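Long-range contacts in possible adhesin (Caldicellulosiruptor kronotskyensis, PDB 4WA0), which probably mediates attachment of the bacterium to cellulose, this C-terminal domain being a beta-helix that also carries a magnesium ion: residues Y163-V168 with L185-D190; R297-F302 with T320-A325; T1-S6 with R225-G230; G54-N59 with I77-S82; S248-S253 with S277-S282. One frame throughout, in Å; residues are numbered along the deposited sequence.

Interaction 1 (Y163-V168 with L185-D190); sequences YCNSLV and LATTPD
The side-chain amide of Asn165 is met from one side of its plane by Ala186, whose CB stands 3.4 Å from ND2, above the plane and out beyond the nitrogen. Ser166 OG, modelled in two positions, lies in the one considered here off that same side of the amide, near OD1. The other flat groups are peptides. Thr187 OG1 donates to Asn165 O at 2.8 Å, in the carbonyl plane and on a lone pair. Cys164 O takes Ala186 N at 3.1 Å. The threonine hydroxyl gets there by sitting between its own backbone N and carbonyl carbon (chi1 58°).

In this coil of the beta-helix the chain turns a corner at Asn165, with strands 161-164 and 166-170 on different faces. Parallel pairing with strand 182-185 runs out at the Cys164–Leu185 bridge, after which residues 186-190 form no strand and lead to helix 191-195. Beyond the bridge, two waters link the backbone of Leu167 to the other segment. One molecule donates to Thr187 OG1 and accepts from Leu167 N; a second donates to Leu167 O at 2.9 Å and accepts from Asp190 N. Beneath these polar links, Leu185 splits its methyls, CD2 reaching Cys164 CB at 3.9 Å and CD1 reaching Leu167 CB at 4.0 Å. Pro189 CB packs on Leu167 O at 3.5 Å.

Thr187 OG1 thus both gives and receives a hydrogen bond, so the corner carbonyl and the first water are tied to a single hydroxyl, and the departing chain follows the coil without continuing the sheet.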
# COMPACT_ATOMS: atom_id res chain seq x y z
N TYR A 163 0.91 24.21 4.39
CA TYR A 163 -0.23 24.97 4.94
C TYR A 163 -0.84 24.11 6.04
O TYR A 163 -1.19 23.00 5.73
CB TYR A 163 -1.22 25.19 3.87
CG TYR A 163 -0.76 25.95 2.62
CD1 TYR A 163 -0.06 25.31 1.65
CD2 TYR A 163 -1.06 27.34 2.44
CE1 TYR A 163 0.37 25.98 0.53
CE2 TYR A 163 -0.66 28.01 1.31
CZ TYR A 163 0.06 27.31 0.36
OH TYR A 163 0.52 27.95 -0.77
N CYS A 164 -0.89 24.59 7.28
CA CYS A 164 -1.44 23.81 8.45
C CYS A 164 -2.31 24.75 9.26
O CYS A 164 -2.07 25.93 9.34
CB CYS A 164 -0.42 23.14 9.45
SG CYS A 164 1.09 22.53 8.70
N ASN A 165 -3.28 24.19 9.93
CA ASN A 165 -3.98 24.99 10.90
C ASN A 165 -3.18 25.39 12.11
O ASN A 165 -3.25 26.53 12.55
CB ASN A 165 -5.27 24.26 11.36
CG ASN A 165 -6.10 25.10 12.29
OD1 ASN A 165 -6.11 24.84 13.51
ND2 ASN A 165 -6.66 26.16 11.79
N SER A 166 -2.43 24.45 12.66
CA SER A 166 -1.72 24.62 13.91
C SER A 166 -0.48 23.74 13.91
O SER A 166 -0.43 22.72 13.20
CB SER A 166 -2.62 24.18 15.09
OG SER A 166 -3.72 25.07 15.25
N LEU A 167 0.49 24.16 14.72
CA LEU A 167 1.76 23.49 14.86
C LEU A 167 2.10 23.31 16.30
O LEU A 167 1.98 24.28 17.09
CB LEU A 167 2.82 24.30 14.17
CG LEU A 167 4.23 23.71 14.23
CD1 LEU A 167 4.41 22.37 13.52
CD2 LEU A 167 5.25 24.74 13.78
N VAL A 168 2.47 22.08 16.70
CA VAL A 168 2.96 21.82 18.01
C VAL A 168 4.24 21.05 17.86
O VAL A 168 4.26 19.96 17.18
CB VAL A 168 1.93 21.01 18.83
CG1 VAL A 168 2.53 20.53 20.11
CG2 VAL A 168 0.62 21.78 19.05
N LEU A 185 0.65 29.10 8.75
CA LEU A 185 -0.08 28.56 9.86
C LEU A 185 -1.26 29.44 10.08
O LEU A 185 -1.11 30.67 10.08
CB LEU A 185 0.85 28.55 11.11
CG LEU A 185 2.06 27.65 10.98
CD1 LEU A 185 2.89 27.82 12.21
CD2 LEU A 185 1.60 26.21 10.80
N ALA A 186 -2.43 28.84 10.25
CA ALA A 186 -3.68 29.61 10.51
C ALA A 186 -3.72 30.23 11.91
O ALA A 186 -4.50 31.07 12.17
CB ALA A 186 -4.88 28.70 10.33
N THR A 187 -2.91 29.71 12.81
CA THR A 187 -2.82 30.16 14.22
C THR A 187 -1.39 30.45 14.55
O THR A 187 -0.45 30.28 13.70
CB THR A 187 -3.34 28.99 15.15
OG1 THR A 187 -2.55 27.80 14.93
CG2 THR A 187 -4.82 28.67 14.85
N THR A 188 -1.17 30.88 15.78
CA THR A 188 0.17 31.19 16.32
C THR A 188 0.51 30.22 17.45
O THR A 188 -0.28 30.07 18.40
CB THR A 188 0.28 32.66 16.85
OG1 THR A 188 0.06 33.55 15.75
CG2 THR A 188 1.63 32.90 17.46
N PRO A 189 1.58 29.48 17.28
CA PRO A 189 1.91 28.50 18.31
C PRO A 189 2.44 29.09 19.61
O PRO A 189 2.55 30.31 19.79
CB PRO A 189 3.00 27.62 17.69
CG PRO A 189 3.25 28.12 16.34
CD PRO A 189 2.49 29.43 16.12
N ASP A 190 2.70 28.18 20.56
CA ASP A 190 3.33 28.54 21.81
C ASP A 190 4.82 28.74 21.76
O ASP A 190 5.51 28.38 20.78
CB ASP A 190 2.87 27.58 22.94
CG ASP A 190 3.47 26.22 22.93
OD1 ASP A 190 4.40 25.86 22.22
OD2 ASP A 190 2.96 25.44 23.81
O HOH W 1 -0.02 26.84 15.95
O HOH W 2 2.24 25.19 19.87

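Interaction 2 (R297-F302 with T320-A325); sequences RGNITF and TFNINA
Asn299 and Asn322 both turn CG away from the carbonyl carbon and toward the backbone N (chi1 -65° and -59°), which sets the two side chains side by side and pointing the same way. Their amide planes stand nearly perpendicular; Asn322 ND2 donates within its own plane to Asn299 OD1, 3.0 Å away. That oxygen also takes Asn322 N at 3.0 Å, both donors coming from above one face of its plane, and it accepts a water that bridges to Thr320 O. Asn322 OD1 is in turn bonded to Asn19 ND2 on the next strand over, so side-chain amides link three successive strands on the outer side of this face, reminiscent of asparagine stacking in other parallel beta-helices.

The strands 299-302 and 320-325 are neighbours in one face of the helix, parallel and in register from Ile300–Ile323 to Phe302–Ala325. Asn324 N gives to Ile300 O at 2.9 Å, and Asn324 O receives Phe302 N at 2.9 Å. On the interior side, Phe321 swings CG opposite its backbone N, and Ile300 CG1 meets the ring edge at CE1, 3.7 Å away. Phe302 runs alongside Ile323, its CE2 3.9 Å from CG2, which lies in the ring plane.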
# COMPACT_ATOMS: atom_id res chain seq x y z
N ARG A 297 -12.15 -15.96 -3.44
CA ARG A 297 -12.97 -15.19 -2.52
C ARG A 297 -12.71 -15.56 -1.09
O ARG A 297 -13.48 -15.18 -0.21
CB ARG A 297 -14.48 -15.34 -2.82
CG ARG A 297 -14.86 -14.72 -4.16
CD ARG A 297 -16.35 -14.47 -4.26
NE ARG A 297 -16.75 -13.64 -5.39
CZ ARG A 297 -17.06 -14.07 -6.61
NH1 ARG A 297 -16.91 -15.32 -6.97
NH2 ARG A 297 -17.48 -13.18 -7.51
N GLY A 298 -11.65 -16.28 -0.85
CA GLY A 298 -11.13 -16.51 0.47
C GLY A 298 -9.66 -16.25 0.56
O GLY A 298 -9.12 -15.42 -0.20
N ASN A 299 -9.04 -16.85 1.55
CA ASN A 299 -7.62 -16.55 1.84
C ASN A 299 -6.71 -17.31 0.91
O ASN A 299 -7.10 -18.34 0.34
CB ASN A 299 -7.25 -16.89 3.23
CG ASN A 299 -8.00 -16.02 4.26
OD1 ASN A 299 -8.42 -14.91 4.01
ND2 ASN A 299 -8.20 -16.62 5.44
N ILE A 300 -5.53 -16.76 0.69
CA ILE A 300 -4.47 -17.41 -0.09
C ILE A 300 -3.32 -17.72 0.81
O ILE A 300 -2.78 -16.81 1.46
CB ILE A 300 -4.09 -16.55 -1.35
CG1 ILE A 300 -5.35 -16.46 -2.23
CG2 ILE A 300 -2.86 -17.10 -2.08
CD1 ILE A 300 -5.14 -15.57 -3.43
N THR A 301 -2.92 -19.01 0.86
CA THR A 301 -1.91 -19.52 1.82
C THR A 301 -0.80 -20.18 1.05
O THR A 301 -1.02 -20.98 0.14
CB THR A 301 -2.53 -20.51 2.81
OG1 THR A 301 -3.63 -19.84 3.41
CG2 THR A 301 -1.54 -20.96 3.93
N PHE A 302 0.40 -19.90 1.52
CA PHE A 302 1.64 -20.44 0.96
C PHE A 302 2.15 -21.33 2.06
O PHE A 302 2.30 -20.88 3.22
CB PHE A 302 2.62 -19.32 0.58
CG PHE A 302 2.13 -18.45 -0.52
CD1 PHE A 302 2.20 -18.81 -1.84
CD2 PHE A 302 1.50 -17.24 -0.21
CE1 PHE A 302 1.70 -17.99 -2.86
CE2 PHE A 302 0.98 -16.47 -1.22
CZ PHE A 302 1.06 -16.82 -2.53
N THR A 320 -13.20 -10.27 2.78
CA THR A 320 -11.95 -9.90 3.43
C THR A 320 -10.90 -10.87 2.89
O THR A 320 -11.24 -11.91 2.30
CB THR A 320 -11.93 -10.07 4.96
OG1 THR A 320 -12.12 -11.45 5.30
CG2 THR A 320 -12.99 -9.20 5.71
N PHE A 321 -9.62 -10.55 3.12
CA PHE A 321 -8.57 -11.29 2.47
C PHE A 321 -7.31 -11.32 3.33
O PHE A 321 -6.86 -10.26 3.75
CB PHE A 321 -8.26 -10.62 1.16
CG PHE A 321 -7.23 -11.32 0.35
CD1 PHE A 321 -7.28 -12.69 0.20
CD2 PHE A 321 -6.29 -10.64 -0.32
CE1 PHE A 321 -6.33 -13.35 -0.55
CE2 PHE A 321 -5.35 -11.26 -1.10
CZ PHE A 321 -5.34 -12.64 -1.18
N ASN A 322 -6.77 -12.50 3.58
CA ASN A 322 -5.49 -12.67 4.26
C ASN A 322 -4.57 -13.41 3.34
O ASN A 322 -5.03 -14.43 2.67
CB ASN A 322 -5.67 -13.51 5.55
CG ASN A 322 -6.66 -12.86 6.53
OD1 ASN A 322 -6.33 -11.99 7.24
ND2 ASN A 322 -7.93 -13.19 6.38
N ILE A 323 -3.33 -12.94 3.26
CA ILE A 323 -2.24 -13.67 2.60
C ILE A 323 -1.48 -14.32 3.73
O ILE A 323 -0.97 -13.61 4.61
CB ILE A 323 -1.31 -12.72 1.79
CG1 ILE A 323 -2.11 -12.02 0.69
CG2 ILE A 323 -0.15 -13.56 1.17
CD1 ILE A 323 -1.23 -10.99 0.02
N ASN A 324 -1.48 -15.67 3.76
CA ASN A 324 -0.91 -16.37 4.92
C ASN A 324 0.26 -17.25 4.51
O ASN A 324 0.29 -17.73 3.37
CB ASN A 324 -1.95 -17.24 5.64
CG ASN A 324 -3.04 -16.43 6.33
OD1 ASN A 324 -2.87 -15.24 6.61
ND2 ASN A 324 -4.23 -17.03 6.46
N ALA A 325 1.18 -17.45 5.43
CA ALA A 325 2.38 -18.32 5.21
C ALA A 325 2.45 -19.14 6.43
O ALA A 325 2.75 -18.64 7.51
CB ALA A 325 3.68 -17.52 5.05
O HOH W 3 -10.94 -13.21 -0.44
O HOH W 4 -11.14 -14.68 3.34

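Interaction 3 (T1-S6 with R225-G230); sequences TSVPSS and RDYTSG
Tyr227 points its ring edge at the N-terminal segment: Pro4 O lies near the ring plane, 3.4 Å from CE2, while the phenol end crosses Val3 at about a right angle, with OH 3.6 Å from Val3 CG1. The hydroxyl donates to a water at 2.7 Å, and that water in turn donates to Val3 O at 2.9 Å, so a water links the two segments; no direct hydrogen bond joins them.

Ser5 CB rests over one face of the Arg225 guanidinium, toward its rim, 3.6 Å from NH2. The extended first part of the arginine lays CD over one face of the Tyr227 ring, and the bend at chi3 (-72°) then turns the guanidinium toward Ser5. The guanidinium's polar needs are met by others: NE forms a salt bridge with Glu221, and NH2 gives to Ser357 O in the C-terminal tail.

This is where the chain's first residues run along the outside of the beta-helix, just before strand 10-14, and meet the loop that leaves helix 217-224. Tyr227 is buried between that helix, at Ile222, and Tyr10 and Phe13 of the strand, and Pro4 O is bonded to Tyr10 OH. The loop makes a type I turn from Asp226 to Ser229, reinforced by an Asx turn in which Asp226 OD1 takes Thr228 N at 3.2 Å; Asp226 O receives both N and OG of Ser229. Two carbonyl oxygens, of Ser5 and of Tyr227, are buried here without a partner in the model.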
# COMPACT_ATOMS: atom_id res chain seq x y z
N THR A 1 0.57 10.19 -12.74
CA THR A 1 -0.53 10.63 -11.80
C THR A 1 -1.85 9.81 -11.98
O THR A 1 -2.65 9.70 -11.04
CB THR A 1 -0.75 12.19 -11.83
OG1 THR A 1 0.41 12.85 -11.30
CG2 THR A 1 -1.91 12.64 -10.98
N SER A 2 -2.05 9.19 -13.14
CA SER A 2 -3.21 8.30 -13.39
C SER A 2 -3.22 7.04 -12.51
O SER A 2 -2.21 6.32 -12.40
CB SER A 2 -3.22 7.86 -14.86
OG SER A 2 -4.53 7.53 -15.25
N VAL A 3 -4.38 6.76 -11.92
CA VAL A 3 -4.56 5.54 -11.09
C VAL A 3 -5.41 4.52 -11.84
O VAL A 3 -6.55 4.83 -12.17
CB VAL A 3 -5.29 5.89 -9.77
CG1 VAL A 3 -5.66 4.64 -8.99
CG2 VAL A 3 -4.43 6.85 -8.95
N PRO A 4 -4.89 3.31 -12.06
CA PRO A 4 -5.58 2.27 -12.83
C PRO A 4 -6.97 1.82 -12.29
O PRO A 4 -7.15 1.61 -11.13
CB PRO A 4 -4.58 1.10 -12.80
CG PRO A 4 -3.79 1.29 -11.54
CD PRO A 4 -3.68 2.78 -11.40
N SER A 5 -7.90 1.64 -13.20
CA SER A 5 -9.32 1.42 -12.88
C SER A 5 -9.69 -0.07 -12.72
O SER A 5 -10.72 -0.40 -12.13
CB SER A 5 -10.16 2.00 -14.04
OG SER A 5 -9.85 1.33 -15.27
N SER A 6 -8.84 -0.94 -13.27
CA SER A 6 -9.15 -2.36 -13.37
C SER A 6 -8.37 -3.16 -12.35
O SER A 6 -7.17 -2.95 -12.22
CB SER A 6 -8.73 -2.86 -14.76
OG SER A 6 -8.86 -4.27 -14.83
N ARG A 225 -14.76 6.21 -7.46
CA ARG A 225 -14.77 4.98 -8.27
C ARG A 225 -15.17 3.78 -7.43
O ARG A 225 -14.65 3.57 -6.33
CB ARG A 225 -13.41 4.74 -8.91
CG ARG A 225 -13.36 3.53 -9.84
CD ARG A 225 -12.12 3.58 -10.70
NE ARG A 225 -12.20 4.62 -11.74
CZ ARG A 225 -12.82 4.48 -12.91
NH1 ARG A 225 -12.84 5.49 -13.79
NH2 ARG A 225 -13.43 3.34 -13.23
N ASP A 226 -16.11 3.00 -7.96
CA ASP A 226 -16.47 1.72 -7.36
C ASP A 226 -15.58 0.69 -8.07
O ASP A 226 -15.84 0.35 -9.20
CB ASP A 226 -17.95 1.39 -7.59
CG ASP A 226 -18.30 0.00 -7.12
OD1 ASP A 226 -17.34 -0.67 -6.61
OD2 ASP A 226 -19.51 -0.43 -7.31
N TYR A 227 -14.52 0.21 -7.41
CA TYR A 227 -13.49 -0.55 -8.13
C TYR A 227 -13.96 -1.93 -8.53
O TYR A 227 -13.23 -2.58 -9.26
CB TYR A 227 -12.14 -0.63 -7.35
CG TYR A 227 -11.29 0.62 -7.55
CD1 TYR A 227 -11.57 1.80 -6.79
CD2 TYR A 227 -10.26 0.67 -8.51
CE1 TYR A 227 -10.84 2.96 -6.96
CE2 TYR A 227 -9.54 1.86 -8.70
CZ TYR A 227 -9.84 3.00 -7.92
OH TYR A 227 -9.14 4.18 -8.10
N THR A 228 -15.09 -2.41 -7.97
CA THR A 228 -15.69 -3.68 -8.37
C THR A 228 -17.08 -3.50 -9.07
O THR A 228 -17.89 -4.40 -9.05
CB THR A 228 -15.84 -4.67 -7.16
OG1 THR A 228 -16.58 -4.09 -6.08
CG2 THR A 228 -14.43 -5.01 -6.58
N SER A 229 -17.29 -2.37 -9.75
CA SER A 229 -18.49 -2.20 -10.60
C SER A 229 -18.63 -3.41 -11.47
O SER A 229 -17.67 -3.77 -12.16
CB SER A 229 -18.34 -1.01 -11.57
OG SER A 229 -18.20 0.20 -10.86
N GLY A 230 -19.83 -4.00 -11.48
CA GLY A 230 -20.15 -5.10 -12.37
C GLY A 230 -19.87 -6.49 -11.84
O GLY A 230 -20.31 -7.46 -12.43
O HOH W 5 -8.98 5.03 -10.67

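Interaction 4 (G54-N59 with I77-S82); sequences GEMVIN and IYVEKS
Ser82 O takes Met56 N at 2.9 Å, the shortest polar bond here, the N-H approaching almost straight along the C=O axis; Glu55 CA adds a CA-H...O contact to the same oxygen. One residue back, the Glu55 side chain bends at chi2 (-68°) to bring its carboxylate round to the opposing backbone, where OE1 receives Ser82 N at 3.0 Å from above the carboxylate plane. Its carbon CD rests on Lys81 CB at 3.5 Å, the two side chains crossing at about a right angle, while Lys81 NZ stays 5.2 Å from Glu55 OE2, too far for a salt bridge. Lys81 N bonds to Gly54 O at 3.0 Å.

All three bonds lie at a corner of the beta-helix. Strand 76-79 belongs to one face and strand 56-58, a coil earlier, to another; residues 80-82 turn between faces, and strand 83-85 then takes up the pairing beside 56-58. Ser82 OG is used beyond the corner, on Glu105 N of the following coil. Inside the coil the selenomethionine at position 56 crosses Val79, its CE 3.7 Å from CG2, and also reaches Ile77 CG2 at 4.2 Å.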
# COMPACT_ATOMS: atom_id res chain seq x y z
N GLY A 54 -10.22 2.29 3.70
CA GLY A 54 -10.45 2.11 5.13
C GLY A 54 -9.26 2.64 5.88
O GLY A 54 -8.67 3.65 5.45
N GLU A 55 -8.94 2.02 7.02
CA GLU A 55 -7.83 2.35 7.84
C GLU A 55 -6.59 1.70 7.19
O GLU A 55 -6.73 0.63 6.64
CB GLU A 55 -8.01 1.68 9.18
CG GLU A 55 -9.22 2.12 9.98
CD GLU A 55 -9.18 3.53 10.49
OE1 GLU A 55 -8.15 4.22 10.39
OE2 GLU A 55 -10.21 3.93 11.07
N MSE A 56 -5.42 2.34 7.25
CA MSE A 56 -4.15 1.68 6.88
C MSE A 56 -3.35 1.61 8.10
O MSE A 56 -3.20 2.60 8.83
CB MSE A 56 -3.36 2.44 5.83
CG MSE A 56 -2.06 1.76 5.39
SE MSE A 56 -1.36 2.64 3.77
CE MSE A 56 -2.61 2.42 2.34
N VAL A 57 -2.80 0.44 8.35
CA VAL A 57 -1.92 0.21 9.50
C VAL A 57 -0.68 -0.48 8.98
O VAL A 57 -0.79 -1.49 8.24
CB VAL A 57 -2.60 -0.69 10.54
CG1 VAL A 57 -1.65 -1.07 11.67
CG2 VAL A 57 -3.81 0.02 11.13
N ILE A 58 0.48 -0.01 9.43
CA ILE A 58 1.79 -0.55 9.05
C ILE A 58 2.47 -0.99 10.31
O ILE A 58 2.77 -0.20 11.14
CB ILE A 58 2.68 0.39 8.23
CG1 ILE A 58 1.90 0.95 7.04
CG2 ILE A 58 4.00 -0.35 7.87
CD1 ILE A 58 2.65 2.04 6.26
N ASN A 59 2.65 -2.28 10.45
CA ASN A 59 3.26 -2.85 11.63
C ASN A 59 4.75 -3.08 11.50
O ASN A 59 5.28 -3.14 10.41
CB ASN A 59 2.49 -4.12 12.00
CG ASN A 59 1.09 -3.72 12.63
OD1 ASN A 59 1.02 -2.84 13.49
ND2 ASN A 59 0.11 -4.35 12.23
N ILE A 77 -0.34 7.20 -2.49
CA ILE A 77 -0.83 6.46 -1.32
C ILE A 77 -2.18 7.16 -0.99
O ILE A 77 -2.20 8.36 -0.64
CB ILE A 77 0.15 6.53 -0.12
CG1 ILE A 77 1.50 5.85 -0.48
CG2 ILE A 77 -0.45 5.85 1.11
CD1 ILE A 77 2.48 5.78 0.61
N TYR A 78 -3.25 6.38 -0.96
CA TYR A 78 -4.54 6.89 -0.60
C TYR A 78 -5.05 6.15 0.58
O TYR A 78 -5.12 4.96 0.54
CB TYR A 78 -5.49 6.80 -1.78
CG TYR A 78 -6.94 7.19 -1.49
CD1 TYR A 78 -7.77 6.38 -0.78
CD2 TYR A 78 -7.48 8.35 -2.03
CE1 TYR A 78 -9.13 6.70 -0.56
CE2 TYR A 78 -8.81 8.70 -1.77
CZ TYR A 78 -9.61 7.89 -1.02
OH TYR A 78 -10.94 8.12 -0.78
N VAL A 79 -5.42 6.88 1.62
CA VAL A 79 -6.00 6.26 2.83
C VAL A 79 -7.29 6.98 3.14
O VAL A 79 -7.29 8.17 3.49
CB VAL A 79 -5.04 6.34 4.01
CG1 VAL A 79 -5.61 5.63 5.25
CG2 VAL A 79 -3.68 5.71 3.64
N GLU A 80 -8.41 6.27 3.05
CA GLU A 80 -9.70 6.93 3.33
C GLU A 80 -9.85 7.39 4.80
O GLU A 80 -10.42 8.47 5.08
CB GLU A 80 -10.84 5.99 2.90
CG GLU A 80 -12.24 6.56 3.12
CD GLU A 80 -13.36 5.53 3.02
OE1 GLU A 80 -13.62 5.03 1.93
OE2 GLU A 80 -14.05 5.25 4.05
N LYS A 81 -9.39 6.57 5.74
CA LYS A 81 -9.47 6.87 7.19
C LYS A 81 -8.10 7.26 7.72
O LYS A 81 -7.52 8.18 7.13
CB LYS A 81 -10.22 5.75 7.94
CG LYS A 81 -11.59 5.47 7.32
CD LYS A 81 -12.31 4.37 8.06
CE LYS A 81 -13.67 4.14 7.36
NZ LYS A 81 -14.35 3.06 8.11
N SER A 82 -7.65 6.69 8.84
CA SER A 82 -6.39 7.01 9.40
C SER A 82 -5.27 6.09 8.89
O SER A 82 -5.53 4.92 8.46
CB SER A 82 -6.49 6.86 10.90
OG SER A 82 -7.33 7.92 11.34

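Interaction 5 (S248-S253 with S277-S282); sequences STADTS and SARLGS
A single hydroxyl, Ser248 OG, is held between an arginine and a ligand of the magnesium ion: Arg279 NE donates to it at 2.9 Å, with an N-H...O angle of 157°, and Glu275 OE2, of the magnesium site, shares a hydrogen bond with it too. The hydroxyl meets the guanidinium at its edge, slightly out of plane. Bends at chi2 and chi3, both near 60°, curl the arginine back over the strand so that NE faces the serine and NH1 reaches Asp239 OD2 in a salt bridge.

Asp239 is likewise a magnesium ligand, and its OD2 takes Ser248 N as well. The Ser248 side chain stays about 6 Å from the ion at its nearest atom.

The contact pins the C-terminal end of helix 269-280 against strand 247-251, an edge strand antiparallel to 258-263. Ala250 CB packs on Arg279 CG at 3.7 Å and on Leu280 CD2 at 3.9 Å. Thr252 CG2 slides past the same leucine methyl in the opposite sense, 4.0 Å away.

With the arginine donating, the serine proton is presumably left for Glu275; Ser248 and Arg279 would then act as a second shell that orients two carboxylates toward the magnesium.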
# COMPACT_ATOMS: atom_id res chain seq x y z
N SER A 248 -8.86 -23.52 -13.50
CA SER A 248 -7.74 -22.89 -14.17
C SER A 248 -7.99 -22.66 -15.64
O SER A 248 -8.71 -23.44 -16.27
CB SER A 248 -6.49 -23.77 -14.03
OG SER A 248 -6.63 -25.08 -14.54
N THR A 249 -7.33 -21.64 -16.18
CA THR A 249 -7.24 -21.45 -17.60
C THR A 249 -5.81 -21.10 -17.89
O THR A 249 -5.24 -20.21 -17.22
CB THR A 249 -8.17 -20.31 -18.01
OG1 THR A 249 -9.50 -20.57 -17.56
CG2 THR A 249 -8.16 -19.99 -19.53
N ALA A 250 -5.26 -21.73 -18.94
CA ALA A 250 -3.87 -21.45 -19.34
C ALA A 250 -3.78 -20.80 -20.71
O ALA A 250 -4.69 -20.94 -21.55
CB ALA A 250 -3.07 -22.67 -19.28
N ASP A 251 -2.76 -19.99 -20.83
CA ASP A 251 -2.30 -19.45 -22.11
C ASP A 251 -0.90 -19.94 -22.42
O ASP A 251 0.09 -19.42 -21.85
CB ASP A 251 -2.43 -17.94 -22.11
CG ASP A 251 -2.00 -17.27 -23.45
OD1 ASP A 251 -1.66 -17.97 -24.46
OD2 ASP A 251 -1.97 -16.00 -23.43
N THR A 252 -0.82 -20.91 -23.33
CA THR A 252 0.45 -21.51 -23.67
C THR A 252 0.99 -20.94 -24.99
O THR A 252 1.98 -21.42 -25.51
CB THR A 252 0.33 -23.07 -23.76
OG1 THR A 252 -0.71 -23.40 -24.68
CG2 THR A 252 0.00 -23.61 -22.40
N SER A 253 0.37 -19.87 -25.48
CA SER A 253 0.87 -19.19 -26.68
C SER A 253 2.10 -18.34 -26.46
O SER A 253 2.68 -17.86 -27.45
CB SER A 253 -0.18 -18.33 -27.30
OG SER A 253 -0.51 -17.17 -26.58
N SER A 277 -0.09 -28.32 -12.62
CA SER A 277 0.55 -29.45 -13.26
C SER A 277 -0.45 -30.19 -14.20
O SER A 277 -0.15 -30.57 -15.36
CB SER A 277 1.08 -30.38 -12.18
OG SER A 277 2.13 -29.80 -11.46
N ALA A 278 -1.66 -30.38 -13.71
CA ALA A 278 -2.69 -31.01 -14.51
C ALA A 278 -3.04 -30.16 -15.71
O ALA A 278 -3.19 -30.70 -16.81
CB ALA A 278 -3.94 -31.32 -13.67
N ARG A 279 -3.17 -28.83 -15.56
CA ARG A 279 -3.61 -27.99 -16.68
C ARG A 279 -2.53 -27.91 -17.75
O ARG A 279 -2.84 -27.90 -18.95
CB ARG A 279 -3.91 -26.56 -16.21
CG ARG A 279 -4.26 -25.58 -17.32
CD ARG A 279 -5.47 -25.96 -18.12
NE ARG A 279 -6.67 -26.05 -17.28
CZ ARG A 279 -7.71 -26.82 -17.52
NH1 ARG A 279 -8.75 -26.84 -16.69
NH2 ARG A 279 -7.68 -27.65 -18.55
N LEU A 280 -1.28 -27.83 -17.34
CA LEU A 280 -0.15 -27.63 -18.27
C LEU A 280 0.37 -28.93 -18.81
O LEU A 280 1.09 -28.92 -19.79
CB LEU A 280 1.01 -26.85 -17.63
CG LEU A 280 0.66 -25.40 -17.30
CD1 LEU A 280 1.89 -24.78 -16.67
CD2 LEU A 280 0.19 -24.67 -18.56
N GLY A 281 -0.01 -30.03 -18.15
CA GLY A 281 0.40 -31.38 -18.54
C GLY A 281 1.84 -31.66 -18.23
O GLY A 281 2.54 -32.37 -19.00
N SER A 282 2.31 -31.14 -17.11
CA SER A 282 3.69 -31.35 -16.73
C SER A 282 3.93 -31.10 -15.25
O SER A 282 3.30 -30.24 -14.69
CB SER A 282 4.57 -30.40 -17.53
OG SER A 282 5.76 -31.08 -17.86

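How the interactions relate
From the N terminus, interaction 3 closes the longest loop, pairing the first residues with the chain after helix 217-224; interactions 4 and 1 both fall within it, one after the other, without crossing. Each of these two joins successive coils at a corner between faces, interaction 4 near the middle of the domain and interaction 1 at its far end. After residue 230 the chain closes interaction 5 beside the magnesium site and then interaction 2, again in series. Interaction 2 pairs 299-302 with 320-325, and 320-325 in turn lies beside strand 17-19, so the late coils stack on the early ones. Interactions 1 and 5 lie at opposite ends, centres about 61 Å apart.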